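Local coordinates for alanine racemase (Acinetobacter baumannii, PDB 4QHR), which belongs to the alanine racemase family, joining an N-terminal TIM-barrel domain to a largely beta C-terminal domain and carrying a covalently attached pyridoxal phosphate group, at residues A[124-129]-A[156-161]; A[176-181]-A[201-206]. All coordinates share one frame; numbering follows the deposited sequence.

Contact 1: residues A[124-129]-A[156-161]; sequences VKLNSG and LAMHFA
Leu156 lies beside Val124 as its parallel partner in the sheet, and both send their side chains to the same face, where helices pack. Its CD1 comes 4.0 Å from Val124 O, while the rest of its side chain packs against Phe177 of helix 168-184; Val124 meets Ile140, Ile144 and Leu147 of helix 139-149. Branched aliphatic residues suit this buried layer between sheet and helices.

Ala157 holds the backbones together. Its N donates to Val124 O (2.9 Å), and its O accepts from Leu126 N (2.9 Å). The same oxygen receives a CA-H...O contact from Lys125 CA at 3.3 Å. A methyl group is all Ala157 places on the interior face, leaving room on that side for the long Lys125 chain, whose CD passes Ala157 O at 3.7 Å on its way to Leu133 O, to which NZ is hydrogen-bonded.

Met158 runs side by side with Leu126, whose CD2 lies 4.0 Å from SD. The thioether also lies against Ser128, SD 3.0 Å from OG; the hydrogen bond of this hydroxyl is with Gln173 NE2. A bend at the last torsion (chi3 62°) swings Met158 CE over one face of the Phe160 ring, toward its rim, as an unbranched, flexible chain allows.

His159 touches Lys125 through aliphatic carbons, its CB lying 4.3 Å from Lys125 CE, before its imidazole leads away.

Two parallel strands joined through helix 139-149, with loops diverging past their C-terminal ends, make up a beta-alpha-beta unit of the TIM barrel.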
loop_
_atom_site.group_PDB
_atom_site.type_symbol
_atom_site.label_atom_id
_atom_site.label_comp_id
_atom_site.label_asym_id
_atom_site.label_seq_id
_atom_site.Cartn_x
_atom_site.Cartn_y
_atom_site.Cartn_z
ATOM N N VAL A 124 4.233 -8.762 -30.574
ATOM C CA VAL A 124 3.392 -7.757 -31.242
ATOM C C VAL A 124 2.021 -7.860 -30.627
ATOM O O VAL A 124 1.320 -8.876 -30.785
ATOM C CB VAL A 124 3.353 -7.959 -32.763
ATOM C CG1 VAL A 124 2.527 -6.866 -33.402
ATOM C CG2 VAL A 124 4.768 -7.985 -33.348
ATOM N N LYS A 125 1.625 -6.795 -29.939
ATOM C CA LYS A 125 0.427 -6.780 -29.098
ATOM C C LYS A 125 -0.796 -6.344 -29.920
ATOM O O LYS A 125 -0.781 -5.324 -30.553
ATOM C CB LYS A 125 0.669 -5.839 -27.902
ATOM C CG LYS A 125 -0.500 -5.513 -26.937
ATOM C CD LYS A 125 -1.122 -6.711 -26.238
ATOM C CE LYS A 125 -1.780 -6.359 -24.873
ATOM N NZ LYS A 125 -3.154 -5.822 -25.019
ATOM N N LEU A 126 -1.842 -7.147 -29.842
ATOM C CA LEU A 126 -3.126 -6.869 -30.430
ATOM C C LEU A 126 -4.049 -6.200 -29.431
ATOM O O LEU A 126 -4.204 -6.651 -28.285
ATOM C CB LEU A 126 -3.789 -8.186 -30.817
ATOM C CG LEU A 126 -5.207 -8.205 -31.431
ATOM C CD1 LEU A 126 -5.221 -7.538 -32.799
ATOM C CD2 LEU A 126 -5.730 -9.625 -31.513
ATOM N N ASN A 127 -4.684 -5.141 -29.892
ATOM C CA ASN A 127 -5.847 -4.578 -29.197
ATOM C C ASN A 127 -7.054 -5.170 -29.904
ATOM O O ASN A 127 -7.384 -4.769 -31.050
ATOM C CB ASN A 127 -5.852 -3.067 -29.326
ATOM C CG ASN A 127 -7.158 -2.430 -28.874
ATOM O OD1 ASN A 127 -8.054 -3.059 -28.266
ATOM N ND2 ASN A 127 -7.252 -1.168 -29.138
ATOM N N SER A 128 -7.699 -6.109 -29.240
ATOM C CA SER A 128 -8.841 -6.814 -29.815
ATOM C C SER A 128 -10.151 -6.365 -29.196
ATOM O O SER A 128 -11.187 -7.025 -29.404
ATOM C CB SER A 128 -8.670 -8.325 -29.591
ATOM O OG SER A 128 -8.482 -8.658 -28.224
ATOM N N GLY A 129 -10.117 -5.271 -28.412
ATOM C CA GLY A 129 -11.309 -4.825 -27.658
ATOM C C GLY A 129 -11.065 -4.199 -26.291
ATOM O O GLY A 129 -11.885 -3.444 -25.821
ATOM N N LEU A 156 2.694 -13.183 -31.714
ATOM C CA LEU A 156 1.397 -12.529 -31.632
ATOM C C LEU A 156 0.925 -12.625 -30.204
ATOM O O LEU A 156 0.735 -13.748 -29.675
ATOM C CB LEU A 156 0.388 -13.201 -32.547
ATOM C CG LEU A 156 -1.048 -12.661 -32.533
ATOM C CD1 LEU A 156 -1.067 -11.190 -32.935
ATOM C CD2 LEU A 156 -1.885 -13.485 -33.509
ATOM N N ALA A 157 0.696 -11.471 -29.587
ATOM C CA ALA A 157 0.311 -11.406 -28.175
ATOM C C ALA A 157 -1.020 -10.679 -27.989
ATOM O O ALA A 157 -1.242 -9.609 -28.528
ATOM C CB ALA A 157 1.387 -10.718 -27.345
ATOM N N MET A 158 -1.889 -11.295 -27.226
ATOM C CA MET A 158 -3.083 -10.624 -26.734
ATOM C C MET A 158 -3.290 -10.879 -25.232
ATOM O O MET A 158 -2.764 -11.846 -24.672
ATOM C CB MET A 158 -4.260 -11.149 -27.481
ATOM C CG MET A 158 -5.500 -10.284 -27.370
ATOM S SD MET A 158 -6.864 -11.210 -28.051
ATOM C CE MET A 158 -6.985 -12.681 -26.996
ATOM N N HIS A 159 -4.064 -9.986 -24.598
ATOM C CA HIS A 159 -4.490 -10.154 -23.231
ATOM C C HIS A 159 -6.027 -10.077 -23.225
ATOM O O HIS A 159 -6.625 -9.219 -23.862
ATOM C CB HIS A 159 -3.841 -9.094 -22.349
ATOM C CG HIS A 159 -3.860 -9.420 -20.878
ATOM N ND1 HIS A 159 -3.406 -10.624 -20.362
ATOM C CD2 HIS A 159 -4.264 -8.686 -19.810
ATOM C CE1 HIS A 159 -3.540 -10.616 -19.044
ATOM N NE2 HIS A 159 -4.056 -9.453 -18.684
ATOM N N PHE A 160 -6.641 -10.998 -22.501
ATOM C CA PHE A 160 -8.098 -11.033 -22.337
ATOM C C PHE A 160 -8.543 -9.991 -21.365
ATOM O O PHE A 160 -7.896 -9.788 -20.334
ATOM C CB PHE A 160 -8.530 -12.396 -21.849
ATOM C CG PHE A 160 -8.662 -13.380 -22.958
ATOM C CD1 PHE A 160 -9.683 -13.237 -23.876
ATOM C CD2 PHE A 160 -7.740 -14.402 -23.131
ATOM C CE1 PHE A 160 -9.811 -14.113 -24.942
ATOM C CE2 PHE A 160 -7.868 -15.286 -24.197
ATOM C CZ PHE A 160 -8.909 -15.140 -25.094
ATOM N N ALA A 161 -9.635 -9.321 -21.679
ATOM C CA ALA A 161 -10.175 -8.325 -20.758
ATOM C C ALA A 161 -10.980 -8.912 -19.578
ATOM O O ALA A 161 -10.970 -8.370 -18.482
ATOM C CB ALA A 161 -11.041 -7.348 -21.556
#

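Contact 2: residues A[176-181]-A[201-206]; sequences QFLHIK and PELNFD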
loop_
_atom_site.group_PDB
_atom_site.type_symbol
_atom_site.label_atom_id
_atom_site.label_comp_id
_atom_site.label_asym_id
_atom_site.label_seq_id
_atom_site.Cartn_x
_atom_site.Cartn_y
_atom_site.Cartn_z
ATOM N N GLN A 176 -11.128 -12.730 -32.826
ATOM C CA GLN A 176 -10.196 -11.743 -33.356
ATOM C C GLN A 176 -8.740 -12.314 -33.348
ATOM O O GLN A 176 -8.013 -12.250 -34.357
ATOM C CB GLN A 176 -10.331 -10.448 -32.565
ATOM C CG GLN A 176 -9.473 -9.317 -33.056
ATOM C CD GLN A 176 -10.175 -7.978 -32.976
ATOM O OE1 GLN A 176 -11.284 -7.878 -32.459
ATOM N NE2 GLN A 176 -9.526 -6.935 -33.484
ATOM N N PHE A 177 -8.342 -12.902 -32.228
ATOM C CA PHE A 177 -7.024 -13.506 -32.095
ATOM C C PHE A 177 -6.774 -14.655 -33.098
ATOM O O PHE A 177 -5.700 -14.713 -33.701
ATOM C CB PHE A 177 -6.822 -14.042 -30.677
ATOM C CG PHE A 177 -5.411 -14.469 -30.412
ATOM C CD1 PHE A 177 -4.442 -13.524 -30.187
ATOM C CD2 PHE A 177 -5.058 -15.817 -30.411
ATOM C CE1 PHE A 177 -3.144 -13.903 -29.945
ATOM C CE2 PHE A 177 -3.746 -16.206 -30.181
ATOM C CZ PHE A 177 -2.794 -15.257 -29.951
ATOM N N LEU A 178 -7.745 -15.559 -33.268
ATOM C CA LEU A 178 -7.603 -16.687 -34.229
ATOM C C LEU A 178 -7.557 -16.198 -35.682
ATOM O O LEU A 178 -6.814 -16.735 -36.495
ATOM C CB LEU A 178 -8.712 -17.719 -34.065
ATOM C CG LEU A 178 -8.820 -18.444 -32.724
ATOM C CD1 LEU A 178 -10.017 -19.395 -32.649
ATOM C CD2 LEU A 178 -7.525 -19.195 -32.460
ATOM N N HIS A 179 -8.331 -15.169 -35.994
ATOM C CA HIS A 179 -8.303 -14.548 -37.329
ATOM C C HIS A 179 -6.924 -14.016 -37.621
ATOM O O HIS A 179 -6.385 -14.217 -38.714
ATOM C CB HIS A 179 -9.378 -13.427 -37.483
ATOM C CG HIS A 179 -9.126 -12.493 -38.629
ATOM N ND1 HIS A 179 -9.090 -12.911 -39.940
ATOM C CD2 HIS A 179 -8.891 -11.158 -38.657
ATOM C CE1 HIS A 179 -8.841 -11.878 -40.730
ATOM N NE2 HIS A 179 -8.710 -10.800 -39.975
ATOM N N ILE A 180 -6.320 -13.354 -36.638
ATOM C CA ILE A 180 -5.036 -12.754 -36.891
ATOM C C ILE A 180 -3.984 -13.839 -36.954
ATOM O O ILE A 180 -3.126 -13.786 -37.806
ATOM C CB ILE A 180 -4.681 -11.660 -35.869
ATOM C CG1 ILE A 180 -5.700 -10.509 -35.928
ATOM C CG2 ILE A 180 -3.297 -11.106 -36.182
ATOM C CD1 ILE A 180 -5.652 -9.670 -37.197
ATOM N N LYS A 181 -4.055 -14.804 -36.053
ATOM C CA LYS A 181 -3.139 -15.940 -36.041
ATOM C C LYS A 181 -3.154 -16.618 -37.444
ATOM O O LYS A 181 -2.114 -16.691 -38.123
ATOM C CB LYS A 181 -3.544 -16.895 -34.926
ATOM C CG LYS A 181 -2.794 -18.226 -34.767
ATOM C CD LYS A 181 -1.364 -18.060 -34.449
ATOM C CE LYS A 181 -0.767 -19.226 -33.695
ATOM N NZ LYS A 181 -0.282 -20.319 -34.555
ATOM N N PRO A 201 -7.387 -24.245 -22.508
ATOM C CA PRO A 201 -6.093 -24.822 -22.907
ATOM C C PRO A 201 -5.922 -24.810 -24.408
ATOM O O PRO A 201 -4.789 -24.806 -24.867
ATOM C CB PRO A 201 -6.121 -26.267 -22.345
ATOM C CG PRO A 201 -7.568 -26.545 -22.114
ATOM C CD PRO A 201 -8.220 -25.221 -21.778
ATOM N N GLU A 202 -7.017 -24.784 -25.171
ATOM C CA GLU A 202 -6.923 -24.728 -26.646
ATOM C C GLU A 202 -6.267 -23.445 -27.163
ATOM O O GLU A 202 -5.824 -23.383 -28.323
ATOM C CB GLU A 202 -8.300 -24.927 -27.314
ATOM C CG GLU A 202 -9.308 -23.801 -27.113
ATOM C CD GLU A 202 -10.145 -23.892 -25.818
ATOM O OE1 GLU A 202 -9.873 -24.709 -24.899
ATOM O OE2 GLU A 202 -11.085 -23.093 -25.736
ATOM N N LEU A 203 -6.229 -22.419 -26.328
ATOM C CA LEU A 203 -5.515 -21.153 -26.642
ATOM C C LEU A 203 -4.112 -21.014 -26.041
ATOM O O LEU A 203 -3.533 -19.924 -26.109
ATOM C CB LEU A 203 -6.374 -19.954 -26.226
ATOM C CG LEU A 203 -7.757 -19.878 -26.890
ATOM C CD1 LEU A 203 -8.486 -18.645 -26.444
ATOM C CD2 LEU A 203 -7.706 -19.834 -28.397
ATOM N N ASN A 204 -3.531 -22.098 -25.552
ATOM C CA ASN A 204 -2.194 -22.045 -24.983
ATOM C C ASN A 204 -1.155 -21.641 -26.013
ATOM O O ASN A 204 -0.286 -20.824 -25.731
ATOM C CB ASN A 204 -1.759 -23.405 -24.399
ATOM C CG ASN A 204 -2.443 -23.775 -23.095
ATOM O OD1 ASN A 204 -3.138 -22.986 -22.424
ATOM N ND2 ASN A 204 -2.261 -24.956 -22.743
ATOM N N PHE A 205 -1.252 -22.219 -27.217
ATOM C CA PHE A 205 -0.188 -22.016 -28.237
ATOM C C PHE A 205 1.227 -22.134 -27.661
ATOM O O PHE A 205 1.510 -23.070 -26.880
ATOM C CB PHE A 205 -0.449 -20.724 -28.995
ATOM C CG PHE A 205 -1.778 -20.713 -29.687
ATOM C CD1 PHE A 205 -2.011 -21.605 -30.744
ATOM C CD2 PHE A 205 -2.809 -19.870 -29.283
ATOM C CE1 PHE A 205 -3.238 -21.647 -31.399
ATOM C CE2 PHE A 205 -4.030 -19.889 -29.958
ATOM C CZ PHE A 205 -4.246 -20.796 -31.000
ATOM N N ASP A 206 2.120 -21.194 -27.984
ATOM C CA ASP A 206 3.551 -21.375 -27.688
ATOM C C ASP A 206 3.994 -20.874 -26.302
ATOM O O ASP A 206 4.913 -21.431 -25.705
ATOM C CB ASP A 206 4.335 -20.686 -28.780
ATOM C CG ASP A 206 3.905 -21.168 -30.162
ATOM O OD1 ASP A 206 4.331 -22.287 -30.538
ATOM O OD2 ASP A 206 3.095 -20.510 -30.810
HETATM O O HOH W 1 1.676 -21.555 -32.955
#
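Phe205 packs its ring against Phe177, Leu178 and Lys181 of helix 168-184, on the outer, helical layer of the TIM barrel, where the loop leading to the last barrel strand, 207-208, passes the helix. Its backbone has a positive phi of 44°, unusual for a residue other than glycine, and CB is directed at the helix. With CG anti to the carbonyl carbon (chi1 -59°), the ring is laid against the helix. Lys181 CE sits over one face toward the rim, 4.0 Å from Phe205 CD1; Glu202 O lies over the opposite face. Phe205 CD2 is 3.9 Å from Phe177 CE2, and CE2 approaches that same carbon to 3.7 Å. The two rings meet obliquely, their planes at 43°, with Phe205 CE2 at the edge of the Phe177 ring. At the tip, CZ reaches Leu178 CD2 at 3.9 Å, a methyl near the Phe205 ring plane.

That methyl also lies 4.1 Å from Leu203 CD2, where the two leucines cross at about a right angle. The compact branched end of a leucine fits at the rim of a flat ring, and a lysine can lay its methylenes on the ring while NZ goes on to polar partners, a salt bridge with Asp185 among them. Asp206 OD2 accepts from Ala189 N, and one water accepts from Lys181 NZ and donates to Asp206 OD2, at 2.8 Å from each.

How the contacts relate
Contact 1 closes before contact 2 opens along the chain, and their centres lie about 10 Å apart in the same N-terminal barrel domain. Strand 154-157 of contact 1 is followed directly by helix 168-184 of contact 2, which packs back on it: Phe177 touches Met158, and Lys181 reaches Leu156. Contact 1 therefore lies in the sheet and the loops that follow its strands, contact 2 in the helical layer outside it. Beyond them, strand 188-190 extends the sheet, and Asp206 bonds by its backbone to Ala189 of that strand and to Lys28 of strand 28-32, bridging the two ends of the parallel sheet as a closed barrel requires. Together the contacts follow the barrel from its middle strands toward its closure.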